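Local coordinates for anti-H(O) lectin 1 (Ulex europaeus, PDB 1FX5), which binds L-fucose-containing glycans, notably the H (O) blood-group determinant, as a homodimeric legume lectin carrying calcium and manganese, at residues D87-F92 and A224-L229; Q120-E125 and V200-I205; V124-I129 and A183-P188. All blocks are in the same frame, centred on the assembly; numbering follows the deposited sequence.

Interaction 1 (D87-F92 and A224-L229)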
loop_
_atom_site.group_PDB
_atom_site.type_symbol
_atom_site.label_atom_id
_atom_site.label_comp_id
_atom_site.label_asym_id
_atom_site.label_seq_id
_atom_site.Cartn_x
_atom_site.Cartn_y
_atom_site.Cartn_z
ATOM N N ASP A 87 24.221 0.768 17.043
ATOM C CA ASP A 87 23.386 0.253 18.146
ATOM C C ASP A 87 22.505 -0.909 17.683
ATOM O O ASP A 87 21.981 -1.639 18.528
ATOM C CB ASP A 87 22.480 1.338 18.725
ATOM C CG ASP A 87 23.133 2.085 19.850
ATOM O OD1 ASP A 87 23.648 3.188 19.578
ATOM O OD2 ASP A 87 23.169 1.566 20.984
ATOM N N GLY A 88 22.287 -1.017 16.361
ATOM C CA GLY A 88 21.470 -2.089 15.810
ATOM C C GLY A 88 20.309 -1.640 14.939
ATOM O O GLY A 88 20.225 -0.469 14.550
ATOM N N LEU A 89 19.458 -2.583 14.541
ATOM C CA LEU A 89 18.314 -2.243 13.711
ATOM C C LEU A 89 17.059 -2.887 14.307
ATOM O O LEU A 89 17.148 -3.800 15.142
ATOM C CB LEU A 89 18.522 -2.613 12.238
ATOM C CG LEU A 89 18.643 -4.081 11.872
ATOM C CD1 LEU A 89 17.994 -4.328 10.523
ATOM C CD2 LEU A 89 20.101 -4.474 11.852
ATOM N N THR A 90 15.907 -2.533 13.756
ATOM C CA THR A 90 14.660 -3.048 14.263
ATOM C C THR A 90 13.563 -3.199 13.208
ATOM O O THR A 90 13.581 -2.465 12.199
ATOM C CB THR A 90 14.184 -1.923 15.269
ATOM O OG1 THR A 90 14.325 -2.330 16.629
ATOM C CG2 THR A 90 12.842 -1.378 14.980
ATOM N N PHE A 91 12.698 -4.210 13.377
ATOM C CA PHE A 91 11.560 -4.412 12.462
ATOM C C PHE A 91 10.444 -4.095 13.496
ATOM O O PHE A 91 10.433 -4.679 14.595
ATOM C CB PHE A 91 11.374 -5.816 11.905
ATOM C CG PHE A 91 10.069 -5.968 11.144
ATOM C CD1 PHE A 91 8.936 -6.477 11.770
ATOM C CD2 PHE A 91 9.940 -5.481 9.846
ATOM C CE1 PHE A 91 7.695 -6.491 11.130
ATOM C CE2 PHE A 91 8.707 -5.492 9.205
ATOM C CZ PHE A 91 7.580 -5.997 9.855
ATOM N N PHE A 92 9.511 -3.196 13.181
ATOM C CA PHE A 92 8.471 -2.869 14.154
ATOM C C PHE A 92 7.072 -2.544 13.651
ATOM O O PHE A 92 6.870 -2.268 12.463
ATOM C CB PHE A 92 8.963 -1.698 15.034
ATOM C CG PHE A 92 8.992 -0.352 14.317
ATOM C CD1 PHE A 92 9.919 -0.087 13.318
ATOM C CD2 PHE A 92 8.069 0.636 14.630
ATOM C CE1 PHE A 92 9.926 1.135 12.628
ATOM C CE2 PHE A 92 8.064 1.869 13.950
ATOM C CZ PHE A 92 8.996 2.111 12.944
ATOM N N ALA A 224 28.234 2.961 13.082
ATOM C CA ALA A 224 28.053 1.880 12.125
ATOM C C ALA A 224 26.770 2.186 11.345
ATOM O O ALA A 224 25.867 2.866 11.860
ATOM C CB ALA A 224 27.931 0.546 12.836
ATOM N N THR A 225 26.733 1.792 10.079
ATOM C CA THR A 225 25.560 2.019 9.254
ATOM C C THR A 225 24.846 0.643 9.122
ATOM O O THR A 225 25.500 -0.402 9.138
ATOM C CB THR A 225 25.949 2.645 7.892
ATOM O OG1 THR A 225 24.759 2.866 7.111
ATOM C CG2 THR A 225 26.914 1.738 7.138
ATOM N N HIS A 226 23.511 0.646 9.074
ATOM C CA HIS A 226 22.716 -0.584 8.968
ATOM C C HIS A 226 21.935 -0.470 7.672
ATOM O O HIS A 226 21.152 0.468 7.511
ATOM C CB HIS A 226 21.795 -0.690 10.199
ATOM C CG HIS A 226 22.540 -0.642 11.499
ATOM N ND1 HIS A 226 22.858 0.544 12.131
ATOM C CD2 HIS A 226 23.113 -1.625 12.235
ATOM C CE1 HIS A 226 23.603 0.290 13.195
ATOM N NE2 HIS A 226 23.773 -1.019 13.282
ATOM N N GLU A 227 22.098 -1.465 6.794
ATOM C CA GLU A 227 21.446 -1.494 5.484
ATOM C C GLU A 227 20.600 -2.704 5.077
ATOM O O GLU A 227 20.997 -3.849 5.271
ATOM C CB GLU A 227 22.543 -1.244 4.454
ATOM C CG GLU A 227 23.169 0.117 4.682
ATOM C CD GLU A 227 24.547 0.265 4.107
ATOM O OE1 GLU A 227 24.737 1.150 3.270
ATOM O OE2 GLU A 227 25.465 -0.463 4.515
ATOM N N VAL A 228 19.453 -2.428 4.468
ATOM C CA VAL A 228 18.538 -3.468 4.028
ATOM C C VAL A 228 18.619 -3.592 2.518
ATOM O O VAL A 228 18.549 -2.579 1.805
ATOM C CB VAL A 228 17.075 -3.151 4.464
ATOM C CG1 VAL A 228 16.121 -4.226 3.956
ATOM C CG2 VAL A 228 16.983 -3.059 6.000
ATOM N N LEU A 229 18.730 -4.834 2.040
ATOM C CA LEU A 229 18.832 -5.127 0.613
ATOM C C LEU A 229 17.522 -5.383 -0.148
ATOM O O LEU A 229 17.422 -5.095 -1.344
ATOM C CB LEU A 229 19.773 -6.318 0.412
ATOM C CG LEU A 229 21.242 -6.132 0.782
ATOM C CD1 LEU A 229 21.872 -7.485 0.943
ATOM C CD2 LEU A 229 21.976 -5.316 -0.270
#

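Interaction 2 (Q120-E125 and V200-I205). With MN (manganese (II) ion), chain F.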
loop_
_atom_site.group_PDB
_atom_site.type_symbol
_atom_site.label_atom_id
_atom_site.label_comp_id
_atom_site.label_asym_id
_atom_site.label_seq_id
_atom_site.Cartn_x
_atom_site.Cartn_y
_atom_site.Cartn_z
ATOM N N GLN A 120 2.284 1.555 22.315
ATOM C CA GLN A 120 1.587 0.639 21.388
ATOM C C GLN A 120 2.571 0.207 20.309
ATOM O O GLN A 120 2.308 0.335 19.089
ATOM C CB GLN A 120 0.353 1.290 20.755
ATOM C CG GLN A 120 -0.771 1.554 21.744
ATOM C CD GLN A 120 -1.939 2.249 21.076
ATOM O OE1 GLN A 120 -1.760 3.270 20.432
ATOM N NE2 GLN A 120 -3.134 1.683 21.200
ATOM N N THR A 121 3.690 -0.346 20.777
ATOM C CA THR A 121 4.759 -0.814 19.901
ATOM C C THR A 121 5.259 -2.215 20.202
ATOM O O THR A 121 5.416 -2.578 21.374
ATOM C CB THR A 121 5.960 0.135 20.050
ATOM O OG1 THR A 121 5.543 1.458 19.720
ATOM C CG2 THR A 121 7.135 -0.272 19.174
ATOM N N VAL A 122 5.461 -3.007 19.153
ATOM C CA VAL A 122 5.973 -4.366 19.291
ATOM C C VAL A 122 7.144 -4.360 18.304
ATOM O O VAL A 122 6.961 -4.042 17.121
ATOM C CB VAL A 122 4.973 -5.448 18.860
ATOM C CG1 VAL A 122 5.688 -6.816 18.797
ATOM C CG2 VAL A 122 3.825 -5.532 19.850
ATOM N N ALA A 123 8.345 -4.663 18.765
ATOM C CA ALA A 123 9.490 -4.666 17.865
ATOM C C ALA A 123 10.413 -5.856 18.057
ATOM O O ALA A 123 10.526 -6.407 19.168
ATOM C CB ALA A 123 10.299 -3.369 18.048
ATOM N N VAL A 124 11.038 -6.275 16.963
ATOM C CA VAL A 124 11.970 -7.391 16.988
ATOM C C VAL A 124 13.294 -6.641 16.830
ATOM O O VAL A 124 13.511 -5.978 15.803
ATOM C CB VAL A 124 11.752 -8.370 15.796
ATOM C CG1 VAL A 124 12.856 -9.438 15.775
ATOM C CG2 VAL A 124 10.407 -9.046 15.931
ATOM N N GLU A 125 14.128 -6.659 17.867
ATOM C CA GLU A 125 15.417 -5.971 17.809
ATOM C C GLU A 125 16.659 -6.872 17.579
ATOM O O GLU A 125 16.747 -7.996 18.087
ATOM C CB GLU A 125 15.638 -5.107 19.071
ATOM C CG GLU A 125 15.757 -5.942 20.361
ATOM C CD GLU A 125 16.174 -5.145 21.583
ATOM O OE1 GLU A 125 17.017 -5.633 22.357
ATOM O OE2 GLU A 125 15.658 -4.042 21.802
ATOM N N VAL A 200 2.334 -13.357 22.415
ATOM C CA VAL A 200 1.747 -12.084 22.780
ATOM C C VAL A 200 0.481 -11.785 21.960
ATOM O O VAL A 200 0.437 -11.982 20.741
ATOM C CB VAL A 200 2.838 -10.953 22.667
ATOM C CG1 VAL A 200 3.600 -11.080 21.377
ATOM C CG2 VAL A 200 2.218 -9.561 22.731
ATOM N N ASP A 201 -0.557 -11.367 22.665
ATOM C CA ASP A 201 -1.849 -11.040 22.076
ATOM C C ASP A 201 -1.832 -9.619 21.507
ATOM O O ASP A 201 -2.080 -8.642 22.224
ATOM C CB ASP A 201 -2.930 -11.182 23.152
ATOM C CG ASP A 201 -4.340 -11.058 22.603
ATOM O OD1 ASP A 201 -5.288 -11.232 23.403
ATOM O OD2 ASP A 201 -4.517 -10.777 21.393
ATOM N N LEU A 202 -1.655 -9.525 20.197
ATOM C CA LEU A 202 -1.613 -8.240 19.527
ATOM C C LEU A 202 -2.854 -7.350 19.681
ATOM O O LEU A 202 -2.718 -6.128 19.691
ATOM C CB LEU A 202 -1.258 -8.453 18.070
ATOM C CG LEU A 202 0.171 -8.183 17.593
ATOM C CD1 LEU A 202 1.268 -8.471 18.623
ATOM C CD2 LEU A 202 0.378 -8.950 16.302
ATOM N N LYS A 203 -4.039 -7.948 19.858
ATOM C CA LYS A 203 -5.288 -7.172 20.019
ATOM C C LYS A 203 -5.272 -6.366 21.298
ATOM O O LYS A 203 -6.015 -5.394 21.437
ATOM C CB LYS A 203 -6.519 -8.065 20.114
ATOM C CG LYS A 203 -6.963 -8.714 18.851
ATOM C CD LYS A 203 -8.242 -9.483 19.119
ATOM C CE LYS A 203 -9.300 -8.563 19.720
ATOM N NZ LYS A 203 -10.608 -9.254 19.938
ATOM N N GLU A 204 -4.474 -6.815 22.257
ATOM C CA GLU A 204 -4.385 -6.120 23.526
ATOM C C GLU A 204 -3.286 -5.065 23.612
ATOM O O GLU A 204 -3.231 -4.307 24.578
ATOM C CB GLU A 204 -4.137 -7.133 24.641
ATOM C CG GLU A 204 -5.304 -8.040 24.945
ATOM C CD GLU A 204 -5.010 -8.899 26.161
ATOM O OE1 GLU A 204 -4.814 -8.300 27.247
ATOM O OE2 GLU A 204 -4.944 -10.152 26.032
ATOM N N ILE A 205 -2.404 -5.027 22.624
ATOM C CA ILE A 205 -1.306 -4.082 22.622
ATOM C C ILE A 205 -1.281 -3.023 21.523
ATOM O O ILE A 205 -0.918 -1.865 21.778
ATOM C CB ILE A 205 0.014 -4.906 22.658
ATOM C CG1 ILE A 205 0.200 -5.461 24.071
ATOM C CG2 ILE A 205 1.227 -4.087 22.235
ATOM C CD1 ILE A 205 0.395 -6.913 24.094
HETATM MN MN MN F . 18.313 -4.874 23.946
HETATM O O HOH W 1 17.027 -3.187 24.001
HETATM O O HOH W 2 16.967 -6.059 25.211
#

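Interaction 3 (V124-I129 and A183-P188). With MN (manganese (II) ion), chain F; CA (calcium ion), chain G.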
loop_
_atom_site.group_PDB
_atom_site.type_symbol
_atom_site.label_atom_id
_atom_site.label_comp_id
_atom_site.label_asym_id
_atom_site.label_seq_id
_atom_site.Cartn_x
_atom_site.Cartn_y
_atom_site.Cartn_z
ATOM N N VAL A 124 11.038 -6.275 16.963
ATOM C CA VAL A 124 11.970 -7.391 16.988
ATOM C C VAL A 124 13.294 -6.641 16.830
ATOM O O VAL A 124 13.511 -5.978 15.803
ATOM C CB VAL A 124 11.752 -8.370 15.796
ATOM C CG1 VAL A 124 12.856 -9.438 15.775
ATOM C CG2 VAL A 124 10.407 -9.046 15.931
ATOM N N GLU A 125 14.128 -6.659 17.867
ATOM C CA GLU A 125 15.417 -5.971 17.809
ATOM C C GLU A 125 16.659 -6.872 17.579
ATOM O O GLU A 125 16.747 -7.996 18.087
ATOM C CB GLU A 125 15.638 -5.107 19.071
ATOM C CG GLU A 125 15.757 -5.942 20.361
ATOM C CD GLU A 125 16.174 -5.145 21.583
ATOM O OE1 GLU A 125 17.017 -5.633 22.357
ATOM O OE2 GLU A 125 15.658 -4.042 21.802
ATOM N N PHE A 126 17.613 -6.313 16.826
ATOM C CA PHE A 126 18.900 -6.910 16.453
ATOM C C PHE A 126 19.813 -5.867 17.116
ATOM O O PHE A 126 20.280 -4.891 16.488
ATOM C CB PHE A 126 19.041 -6.932 14.923
ATOM C CG PHE A 126 17.965 -7.756 14.235
ATOM C CD1 PHE A 126 16.809 -7.159 13.762
ATOM C CD2 PHE A 126 18.086 -9.147 14.133
ATOM C CE1 PHE A 126 15.798 -7.930 13.210
ATOM C CE2 PHE A 126 17.067 -9.924 13.570
ATOM C CZ PHE A 126 15.925 -9.310 13.114
ATOM N N ASP A 127 19.951 -6.049 18.429
ATOM C CA ASP A 127 20.720 -5.203 19.319
ATOM C C ASP A 127 22.208 -5.535 19.355
ATOM O O ASP A 127 22.616 -6.554 19.931
ATOM C CB ASP A 127 20.069 -5.318 20.700
ATOM C CG ASP A 127 20.491 -4.218 21.651
ATOM O OD1 ASP A 127 19.773 -3.956 22.636
ATOM O OD2 ASP A 127 21.541 -3.612 21.429
ATOM N N THR A 128 23.020 -4.616 18.830
ATOM C CA THR A 128 24.471 -4.814 18.786
ATOM C C THR A 128 25.307 -4.475 20.028
ATOM O O THR A 128 26.519 -4.694 20.010
ATOM C CB THR A 128 25.100 -4.163 17.528
ATOM O OG1 THR A 128 24.924 -2.747 17.593
ATOM C CG2 THR A 128 24.456 -4.690 16.249
ATOM N N ILE A 129 24.695 -3.923 21.080
ATOM C CA ILE A 129 25.435 -3.595 22.312
ATOM C C ILE A 129 24.568 -3.744 23.581
ATOM O O ILE A 129 23.441 -3.207 23.633
ATOM C CB ILE A 129 26.078 -2.166 22.256
ATOM C CG1 ILE A 129 27.212 -2.047 23.285
ATOM C CG2 ILE A 129 25.040 -1.055 22.464
ATOM C CD1 ILE A 129 28.570 -2.617 22.818
ATOM N N ALA A 183 11.143 -15.032 15.336
ATOM C CA ALA A 183 12.069 -14.309 14.472
ATOM C C ALA A 183 13.344 -15.137 14.403
ATOM O O ALA A 183 13.802 -15.645 15.438
ATOM C CB ALA A 183 12.389 -12.932 15.063
ATOM N N SER A 184 13.865 -15.360 13.200
ATOM C CA SER A 184 15.103 -16.123 13.051
ATOM C C SER A 184 16.063 -15.429 12.085
ATOM O O SER A 184 15.647 -14.703 11.150
ATOM C CB SER A 184 14.845 -17.566 12.632
ATOM O OG SER A 184 14.228 -17.614 11.387
ATOM N N LEU A 185 17.341 -15.535 12.403
ATOM C CA LEU A 185 18.388 -14.943 11.600
ATOM C C LEU A 185 19.348 -16.045 11.138
ATOM O O LEU A 185 19.672 -16.936 11.914
ATOM C CB LEU A 185 19.123 -13.886 12.427
ATOM C CG LEU A 185 20.369 -13.206 11.824
ATOM C CD1 LEU A 185 20.558 -11.802 12.445
ATOM C CD2 LEU A 185 21.627 -14.100 12.041
ATOM N N THR A 186 19.756 -16.012 9.873
ATOM C CA THR A 186 20.672 -17.013 9.355
ATOM C C THR A 186 21.787 -16.404 8.504
ATOM O O THR A 186 21.545 -15.487 7.706
ATOM C CB THR A 186 19.930 -18.060 8.492
ATOM O OG1 THR A 186 18.955 -18.734 9.300
ATOM C CG2 THR A 186 20.925 -19.100 7.897
ATOM N N TYR A 187 23.025 -16.835 8.751
ATOM C CA TYR A 187 24.180 -16.342 7.983
ATOM C C TYR A 187 24.401 -17.485 6.980
ATOM O O TYR A 187 24.841 -18.570 7.358
ATOM C CB TYR A 187 25.416 -16.157 8.878
ATOM C CG TYR A 187 25.373 -14.916 9.752
ATOM C CD1 TYR A 187 25.499 -13.645 9.206
ATOM C CD2 TYR A 187 25.224 -15.019 11.123
ATOM C CE1 TYR A 187 25.481 -12.499 10.015
ATOM C CE2 TYR A 187 25.201 -13.896 11.934
ATOM C CZ TYR A 187 25.329 -12.643 11.378
ATOM O OH TYR A 187 25.322 -11.550 12.207
ATOM N N PRO A 188 24.023 -17.281 5.708
ATOM C CA PRO A 188 24.173 -18.296 4.664
ATOM C C PRO A 188 25.582 -18.840 4.410
ATOM O O PRO A 188 25.727 -19.960 3.914
ATOM C CB PRO A 188 23.588 -17.612 3.430
ATOM C CG PRO A 188 23.824 -16.161 3.699
ATOM C CD PRO A 188 23.458 -16.040 5.147
HETATM MN MN MN F . 18.313 -4.874 23.946
HETATM CA CA CA G . 21.370 -2.095 23.401
HETATM O O HOH W 1 17.027 -3.187 24.001
HETATM O O HOH W 2 16.967 -6.059 25.211
HETATM O O HOH W 3 21.803 -0.879 21.500
HETATM O O HOH W 4 19.237 -1.126 23.538
#

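Interaction 1 (D87-F92 and A224-L229)
In the core between the two facing sheets of the legume lectin sandwich, the imidazole of His226 reaches across to the backbone of Gly88. Its CG stands anti to the carbonyl carbon, beside the backbone N (chi1 -56°), and the ring plane stands nearly perpendicular to the plane of CA, CB and CG (chi2 87°), which presents one face to the opposing strand. Gly88 O lies over the centre of that face, 3.6 Å above the ring plane. The amide of the same residue comes close as well, with Gly88 N 3.4 Å from His226 NE2, while Asp87 N, 3.9 Å from His226 CE1, approaches the ring obliquely. His226 ND1 makes a weak hydrogen bond with Asn35 ND2. Strand 88-94 belongs to the curved front sheet and strand 224-236 to the back sheet, so these atoms span the sandwich rather than pair within a sheet. Leu89 adds the apolar share of the contact: its CG is held between the backbone N and the carbonyl carbon (chi1 66°), and Leu89 CD2 comes to 4.2 Å from His226 CD2, the two side chains crossing at a slant. Phe74 and Phe126 also pack on this leucine, and Met76 on the histidine. The strand begins irregularly here. Asp87 follows a cis peptide, and Asp87 and Gly88 both face Ser217 in a classic beta bulge, with Gly88 in a backbone conformation proper to glycine. The bond from CA to CB of Asp87 points away from strand 224-236; its OD2 is hydrogen-bonded to a diol molecule, probably from the crystallisation liquor, consistent with the sugar-binding role of the aspartate after this cis peptide in other legume lectins.

Interaction 2 (Q120-E125 and V200-I205)
With its CG1 anti to the backbone N (chi1 170°), Val122 keeps CG2 beside that N and aimed at the loop 200-205, where Ile205, whose CG1 sits beside its own backbone N (chi1 -75°), offers CG2 in return. The contact closes one margin of the legume lectin sandwich, setting the start of front-sheet strand 122-127 against the loop that leads from strand 192-199 to strand 209-219. Val122 CG2 meets Ile205 CG2 at 3.8 Å and Leu202 CD1 at 4.1 Å, crossing both side chains at about a right angle, so a single methyl group of the valine serves two partners. Leu181 of strand 180-187 also packs on Val122, and Tyr174 of strand 168-175 touches Leu202, joining the loop to the back sheet.

The loop shapes itself by local bonds. Asp201 OD2 accepts from Lys203 N in an Asx turn, a bond of 3.3 Å that meets the carboxylate from above its plane, and Ile205 N donates to Leu202 O. Ile205 O lies against the aliphatic part of Gln120: it is 3.4 Å from Gln120 CG and makes a CA-H...O contact of 3.6 Å with Gln120 CA.

Interaction 3 (V124-I129 and A183-P188)
Val124 opens the contact with CG1, which stands anti to the backbone N (chi1 174°) and lies 3.6 Å from Ala183 CB, a close methyl-to-methyl approach in the buried interior. Ile172 packs on both residues. The next side chain, Glu125, leaves from the other face of the strand and is directed at the manganese ion, which OE1 binds at 2.2 Å; its second oxygen, OE2, accepts a hydrogen bond from a water that is itself a ligand of the metal. At Phe126 the chain faces the core again. With CG beside the backbone N (chi1 -61°), the ring is carried toward strand 180-187, and Phe126 CD2 meets Leu185 CD1 at 4.0 Å, the methyl approaching obliquely. Here the front sheet of the legume lectin sandwich rests on the back sheet: the core face of strand 122-127 supplies Val124 and Phe126, while its opposite face supplies the metal ligands Glu125 and Asp127. Phe72 and Val170 also pack against the Phe126 ring. Asp127 then joins the two ions, its OD1 binding manganese at 2.2 Å and calcium at 2.6 Å, and its OD2 binding calcium at 2.5 Å. Beyond Thr128 the chain turns back, and Ile129 N donates to Asp127 OD2 (3.2 Å, 164° at the hydrogen) in an Asx turn that helps to hold the carboxylate, already bound to both ions. That turn also brings Ile129 O to within 2.4 Å of the calcium, whose other ligands are Asn134, Asp137 and two waters; Asp137 and His142 complete the protein ligands of the manganese.

Overall arrangement
Strand 122-127 links the three contacts. It carries most of the first segments of interactions 2 and 3, which share Val124 and Glu125 although their centres lie 18 Å apart, and it pairs antiparallel with strand 88-94 of interaction 1. That pairing includes probable hydrogen bonds from Val124 N to Phe91 O (2.9 Å) and from Phe126 N to Leu89 O (3.1 Å). Interactions 1 and 3, with centres 10 Å apart, bridge the two sheets close to the metals: the nearest side-chain atom of Asp87 is about 5 Å from the calcium ion, which Asp127 and Ile129 bind. Interaction 2, about 19 Å from interaction 1 between centres, lies toward the other end of the strand.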